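Local coordinates for protein carbohydrate deacetylase Agd3 (Neosartorya fumigata, PDB 6NWZ) that probably removes N-acetyl groups from the exopolysaccharide galactosaminogalactan, a deacetylation required for biofilm formation by this mould, at residues Asn309-Cys323 and Tyr358-Leu371. Numbering follows the deposited sequence.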
loop_
_atom_site.group_PDB
_atom_site.type_symbol
_atom_site.label_atom_id
_atom_site.label_comp_id
_atom_site.label_asym_id
_atom_site.label_seq_id
_atom_site.Cartn_x
_atom_site.Cartn_y
_atom_site.Cartn_z
ATOM N N ASN A 309 19.645 -21.163 -14.461
ATOM C CA ASN A 309 19.155 -22.325 -15.193
ATOM C C ASN A 309 20.281 -22.999 -15.969
ATOM O O ASN A 309 20.380 -24.231 -15.987
ATOM C CB ASN A 309 18.019 -21.908 -16.127
ATOM C CG ASN A 309 17.616 -23.007 -17.086
ATOM O OD1 ASN A 309 17.675 -22.836 -18.302
ATOM N ND2 ASN A 309 17.209 -24.146 -16.543
ATOM N N ILE A 310 21.147 -22.209 -16.604
ATOM C CA ILE A 310 22.244 -22.792 -17.370
ATOM C C ILE A 310 23.255 -23.451 -16.441
ATOM O O ILE A 310 23.791 -24.523 -16.748
ATOM C CB ILE A 310 22.904 -21.724 -18.262
ATOM C CG1 ILE A 310 21.852 -20.996 -19.105
ATOM C CG2 ILE A 310 23.965 -22.358 -19.152
ATOM C CD1 ILE A 310 21.125 -21.886 -20.090
ATOM N N GLU A 311 23.533 -22.827 -15.292
ATOM C CA GLU A 311 24.532 -23.382 -14.383
ATOM C C GLU A 311 24.061 -24.701 -13.781
ATOM O O GLU A 311 24.859 -25.629 -13.604
ATOM C CB GLU A 311 24.867 -22.375 -13.282
ATOM C CG GLU A 311 25.587 -21.134 -13.783
ATOM C CD GLU A 311 26.300 -20.380 -12.676
ATOM O OE1 GLU A 311 27.503 -20.077 -12.839
ATOM O OE2 GLU A 311 25.659 -20.097 -11.642
ATOM N N GLN A 312 22.768 -24.806 -13.470
ATOM C CA GLN A 312 22.240 -26.063 -12.954
ATOM C C GLN A 312 22.330 -27.171 -13.997
ATOM O O GLN A 312 22.757 -28.288 -13.684
ATOM C CB GLN A 312 20.798 -25.870 -12.485
ATOM C CG GLN A 312 20.104 -27.156 -12.075
ATOM C CD GLN A 312 20.799 -27.863 -10.923
ATOM O OE1 GLN A 312 20.852 -27.349 -9.806
ATOM N NE2 GLN A 312 21.337 -29.051 -11.191
ATOM N N SER A 313 21.943 -26.880 -15.242
ATOM C CA SER A 313 22.075 -27.877 -16.300
ATOM C C SER A 313 23.528 -28.276 -16.509
ATOM O O SER A 313 23.814 -29.436 -16.831
ATOM C CB SER A 313 21.487 -27.346 -17.605
ATOM O OG SER A 313 20.088 -27.165 -17.493
ATOM N N SER A 314 24.454 -27.337 -16.331
ATOM C CA SER A 314 25.875 -27.604 -16.488
ATOM C C SER A 314 26.513 -28.168 -15.233
ATOM O O SER A 314 27.741 -28.255 -15.173
ATOM C CB SER A 314 26.612 -26.328 -16.892
ATOM O OG SER A 314 25.970 -25.695 -17.980
ATOM N N SER A 315 25.712 -28.544 -14.232
ATOM C CA SER A 315 26.262 -29.047 -12.978
ATOM C C SER A 315 26.972 -30.386 -13.140
ATOM O O SER A 315 27.821 -30.719 -12.308
ATOM C CB SER A 315 25.156 -29.172 -11.933
ATOM O OG SER A 315 24.121 -30.026 -12.393
ATOM N N THR A 316 26.644 -31.160 -14.171
ATOM C CA THR A 316 27.316 -32.421 -14.454
ATOM C C THR A 316 28.214 -32.266 -15.676
ATOM O O THR A 316 28.143 -31.277 -16.411
ATOM C CB THR A 316 26.301 -33.555 -14.669
ATOM O OG1 THR A 316 25.922 -33.621 -16.050
ATOM C CG2 THR A 316 25.062 -33.312 -13.831
ATOM N N ASP A 317 29.072 -33.265 -15.890
ATOM C CA ASP A 317 30.020 -33.199 -16.998
ATOM C C ASP A 317 29.304 -33.252 -18.344
ATOM O O ASP A 317 29.567 -32.428 -19.229
ATOM C CB ASP A 317 31.038 -34.330 -16.877
ATOM C CG ASP A 317 31.875 -34.216 -15.625
ATOM O OD1 ASP A 317 32.920 -33.535 -15.668
ATOM O OD2 ASP A 317 31.467 -34.785 -14.588
ATOM N N ALA A 318 28.397 -34.216 -18.520
ATOM C CA ALA A 318 27.646 -34.293 -19.768
ATOM C C ALA A 318 26.707 -33.106 -19.939
ATOM O O ALA A 318 26.468 -32.665 -21.069
ATOM C CB ALA A 318 26.860 -35.602 -19.833
ATOM N N GLY A 319 26.164 -32.577 -18.841
ATOM C CA GLY A 319 25.311 -31.406 -18.946
ATOM C C GLY A 319 26.078 -30.169 -19.375
ATOM O O GLY A 319 25.568 -29.343 -20.138
ATOM N N ALA A 320 27.313 -30.023 -18.891
ATOM C CA ALA A 320 28.133 -28.890 -19.300
ATOM C C ALA A 320 28.442 -28.947 -20.790
ATOM O O ALA A 320 28.434 -27.917 -21.473
ATOM C CB ALA A 320 29.423 -28.855 -18.483
ATOM N N ALA A 321 28.710 -30.148 -21.313
ATOM C CA ALA A 321 28.933 -30.302 -22.747
ATOM C C ALA A 321 27.697 -29.913 -23.546
ATOM O O ALA A 321 27.813 -29.450 -24.686
ATOM C CB ALA A 321 29.342 -31.740 -23.064
ATOM N N ALA A 322 26.512 -30.091 -22.965
ATOM C CA ALA A 322 25.270 -29.706 -23.616
ATOM C C ALA A 322 24.958 -28.224 -23.478
ATOM O O ALA A 322 23.989 -27.757 -24.087
ATOM C CB ALA A 322 24.108 -30.525 -23.050
ATOM N N CYS A 323 25.741 -27.477 -22.701
ATOM C CA CYS A 323 25.476 -26.066 -22.441
ATOM C C CYS A 323 26.701 -25.216 -22.745
ATOM O O CYS A 323 26.989 -24.239 -22.047
ATOM C CB CYS A 323 25.025 -25.850 -20.999
ATOM S SG CYS A 323 23.475 -26.664 -20.540
ATOM N N TYR A 358 23.299 -14.671 -26.313
ATOM C CA TYR A 358 22.687 -15.882 -25.780
ATOM C C TYR A 358 22.660 -16.966 -26.847
ATOM O O TYR A 358 22.038 -16.798 -27.899
ATOM C CB TYR A 358 21.270 -15.590 -25.284
ATOM C CG TYR A 358 20.628 -16.778 -24.600
ATOM C CD1 TYR A 358 19.949 -17.742 -25.331
ATOM C CD2 TYR A 358 20.713 -16.942 -23.221
ATOM C CE1 TYR A 358 19.371 -18.833 -24.713
ATOM C CE2 TYR A 358 20.136 -18.030 -22.593
ATOM C CZ TYR A 358 19.466 -18.974 -23.346
ATOM O OH TYR A 358 18.886 -20.064 -22.735
ATOM N N ASP A 359 23.343 -18.085 -26.571
ATOM C CA ASP A 359 23.533 -19.125 -27.577
ATOM C C ASP A 359 23.388 -20.524 -26.991
ATOM O O ASP A 359 24.033 -21.464 -27.466
ATOM C CB ASP A 359 24.902 -18.993 -28.250
ATOM C CG ASP A 359 26.050 -18.917 -27.248
ATOM O OD1 ASP A 359 25.873 -19.323 -26.077
ATOM O OD2 ASP A 359 27.137 -18.438 -27.638
ATOM N N TRP A 360 22.558 -20.686 -25.970
ATOM C CA TRP A 360 22.392 -21.989 -25.346
ATOM C C TRP A 360 21.207 -22.730 -25.953
ATOM O O TRP A 360 20.231 -22.123 -26.403
ATOM C CB TRP A 360 22.217 -21.849 -23.831
ATOM C CG TRP A 360 23.504 -21.551 -23.118
ATOM C CD1 TRP A 360 24.455 -22.453 -22.731
ATOM C CD2 TRP A 360 23.987 -20.262 -22.711
ATOM N NE1 TRP A 360 25.497 -21.807 -22.109
ATOM C CE2 TRP A 360 25.233 -20.462 -22.084
ATOM C CE3 TRP A 360 23.486 -18.961 -22.817
ATOM C CZ2 TRP A 360 25.985 -19.409 -21.563
ATOM C CZ3 TRP A 360 24.235 -17.915 -22.299
ATOM C CH2 TRP A 360 25.470 -18.147 -21.681
ATOM N N THR A 361 21.310 -24.054 -25.964
ATOM C CA THR A 361 20.305 -24.908 -26.576
ATOM C C THR A 361 19.064 -25.013 -25.702
ATOM O O THR A 361 19.130 -24.906 -24.474
ATOM C CB THR A 361 20.878 -26.305 -26.812
ATOM O OG1 THR A 361 22.168 -26.187 -27.420
ATOM C CG2 THR A 361 19.968 -27.121 -27.723
ATOM N N VAL A 362 17.917 -25.221 -26.353
ATOM C CA VAL A 362 16.710 -25.593 -25.622
ATOM C C VAL A 362 16.947 -26.874 -24.836
ATOM O O VAL A 362 16.569 -26.977 -23.662
ATOM C CB VAL A 362 15.518 -25.732 -26.587
ATOM C CG1 VAL A 362 14.358 -26.424 -25.896
ATOM C CG2 VAL A 362 15.087 -24.369 -27.093
ATOM N N ALA A 363 17.593 -27.864 -25.462
ATOM C CA ALA A 363 17.905 -29.111 -24.769
ATOM C C ALA A 363 18.793 -28.874 -23.555
ATOM O O ALA A 363 18.668 -29.580 -22.549
ATOM C CB ALA A 363 18.573 -30.095 -25.728
ATOM N N CYS A 364 19.696 -27.894 -23.632
ATOM C CA CYS A 364 20.482 -27.516 -22.461
ATOM C C CYS A 364 19.580 -27.083 -21.311
ATOM O O CYS A 364 19.696 -27.594 -20.191
ATOM C CB CYS A 364 21.454 -26.392 -22.813
ATOM S SG CYS A 364 22.034 -25.479 -21.360
ATOM N N THR A 365 18.676 -26.133 -21.571
ATOM C CA THR A 365 17.822 -25.610 -20.509
ATOM C C THR A 365 16.921 -26.691 -19.925
ATOM O O THR A 365 16.616 -26.660 -18.728
ATOM C CB THR A 365 16.977 -24.445 -21.034
ATOM O OG1 THR A 365 16.049 -24.923 -22.014
ATOM C CG2 THR A 365 17.864 -23.377 -21.659
ATOM N N GLN A 366 16.498 -27.658 -20.743
ATOM C CA GLN A 366 15.594 -28.708 -20.290
ATOM C C GLN A 366 16.233 -29.669 -19.289
ATOM O O GLN A 366 15.500 -30.414 -18.630
ATOM C CB GLN A 366 15.062 -29.496 -21.489
ATOM C CG GLN A 366 14.236 -28.676 -22.466
ATOM C CD GLN A 366 12.891 -28.264 -21.903
ATOM O OE1 GLN A 366 12.385 -28.875 -20.963
ATOM N NE2 GLN A 366 12.303 -27.220 -22.477
ATOM N N LEU A 367 17.565 -29.681 -19.157
ATOM C CA LEU A 367 18.208 -30.561 -18.184
ATOM C C LEU A 367 17.937 -30.154 -16.739
ATOM O O LEU A 367 18.266 -30.922 -15.828
ATOM C CB LEU A 367 19.718 -30.609 -18.425
ATOM C CG LEU A 367 20.176 -31.185 -19.764
ATOM C CD1 LEU A 367 21.694 -31.266 -19.825
ATOM C CD2 LEU A 367 19.551 -32.549 -19.991
ATOM N N ASP A 368 17.357 -28.976 -16.510
ATOM C CA ASP A 368 17.010 -28.497 -15.176
ATOM C C ASP A 368 15.573 -28.904 -14.861
ATOM O O ASP A 368 14.636 -28.458 -15.534
ATOM C CB ASP A 368 17.169 -26.977 -15.112
ATOM C CG ASP A 368 17.137 -26.422 -13.694
ATOM O OD1 ASP A 368 16.490 -27.019 -12.805
ATOM O OD2 ASP A 368 17.775 -25.371 -13.471
ATOM N N ASP A 369 15.398 -29.744 -13.834
ATOM C CA ASP A 369 14.055 -30.168 -13.440
ATOM C C ASP A 369 13.185 -28.974 -13.068
ATOM O O ASP A 369 11.975 -28.969 -13.329
ATOM C CB ASP A 369 14.132 -31.151 -12.270
ATOM C CG ASP A 369 14.838 -32.445 -12.634
ATOM O OD1 ASP A 369 15.541 -32.481 -13.666
ATOM O OD2 ASP A 369 14.683 -33.435 -11.887
ATOM N N LEU A 370 13.784 -27.953 -12.455
ATOM C CA LEU A 370 13.027 -26.766 -12.083
ATOM C C LEU A 370 12.562 -25.993 -13.311
ATOM O O LEU A 370 11.478 -25.399 -13.291
ATOM C CB LEU A 370 13.875 -25.880 -11.171
ATOM C CG LEU A 370 13.233 -24.590 -10.669
ATOM C CD1 LEU A 370 11.935 -24.905 -9.947
ATOM C CD2 LEU A 370 14.196 -23.835 -9.766
ATOM N N LEU A 371 13.354 -25.996 -14.385
ATOM C CA LEU A 371 12.941 -25.299 -15.599
ATOM C C LEU A 371 11.777 -26.009 -16.274
ATOM O O LEU A 371 10.786 -25.372 -16.653
ATOM C CB LEU A 371 14.103 -25.175 -16.578
ATOM C CG LEU A 371 13.611 -24.342 -17.764
ATOM C CD1 LEU A 371 14.126 -22.917 -17.664
ATOM C CD2 LEU A 371 13.965 -24.977 -19.091
HETATM O O HOH W 1 22.964 -28.878 -26.262
#
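The carbonyl oxygen of Cys364 is gripped twice, by the hydroxyl of Ser313 across the contact (OG to O 2.8 Å) and by the amide of Leu367 in its own segment. The two donors reach it from opposite faces of the carbonyl plane, and one backbone oxygen thus serves both its own turn and helix 306-313. Beside it runs the covalent link: Cys323 SG and Cys364 SG lie 2.0 Å apart, with a disulfide torsion of 105°. The Cys364 sulfur reaches across because it stands anti to the backbone nitrogen (chi1 160°).

Ile310 lays its CG2 over one face of the Trp360 indole, 3.6 Å from the centroid of the five-membered ring, a CH-pi contact. At the ring's edge, Trp360 NE1 makes a weak bond to Cys323 O, while its stronger partner is Gly326 O. On the flank toward helix 369-375, Asn309 ND2 gives weak bonds to Thr365 O and Asp368 OD2, its amide turned only 19° from the carboxylate plane; Trp413 of helix 400-417 holds Asn309 OD1. Asp368 OD2 is also salt-bridged to Arg272, and its OD1 accepts from Leu370 N at the start of helix 369-375. Next to the disulfide, one water joins Ala322 O to Thr361 OG1.

Bond, disulfide and ring contact together illustrate a disulfide-closed loop, in which residues 324-357 form neither helix nor strand, fastened between helices of the deacetylase domain.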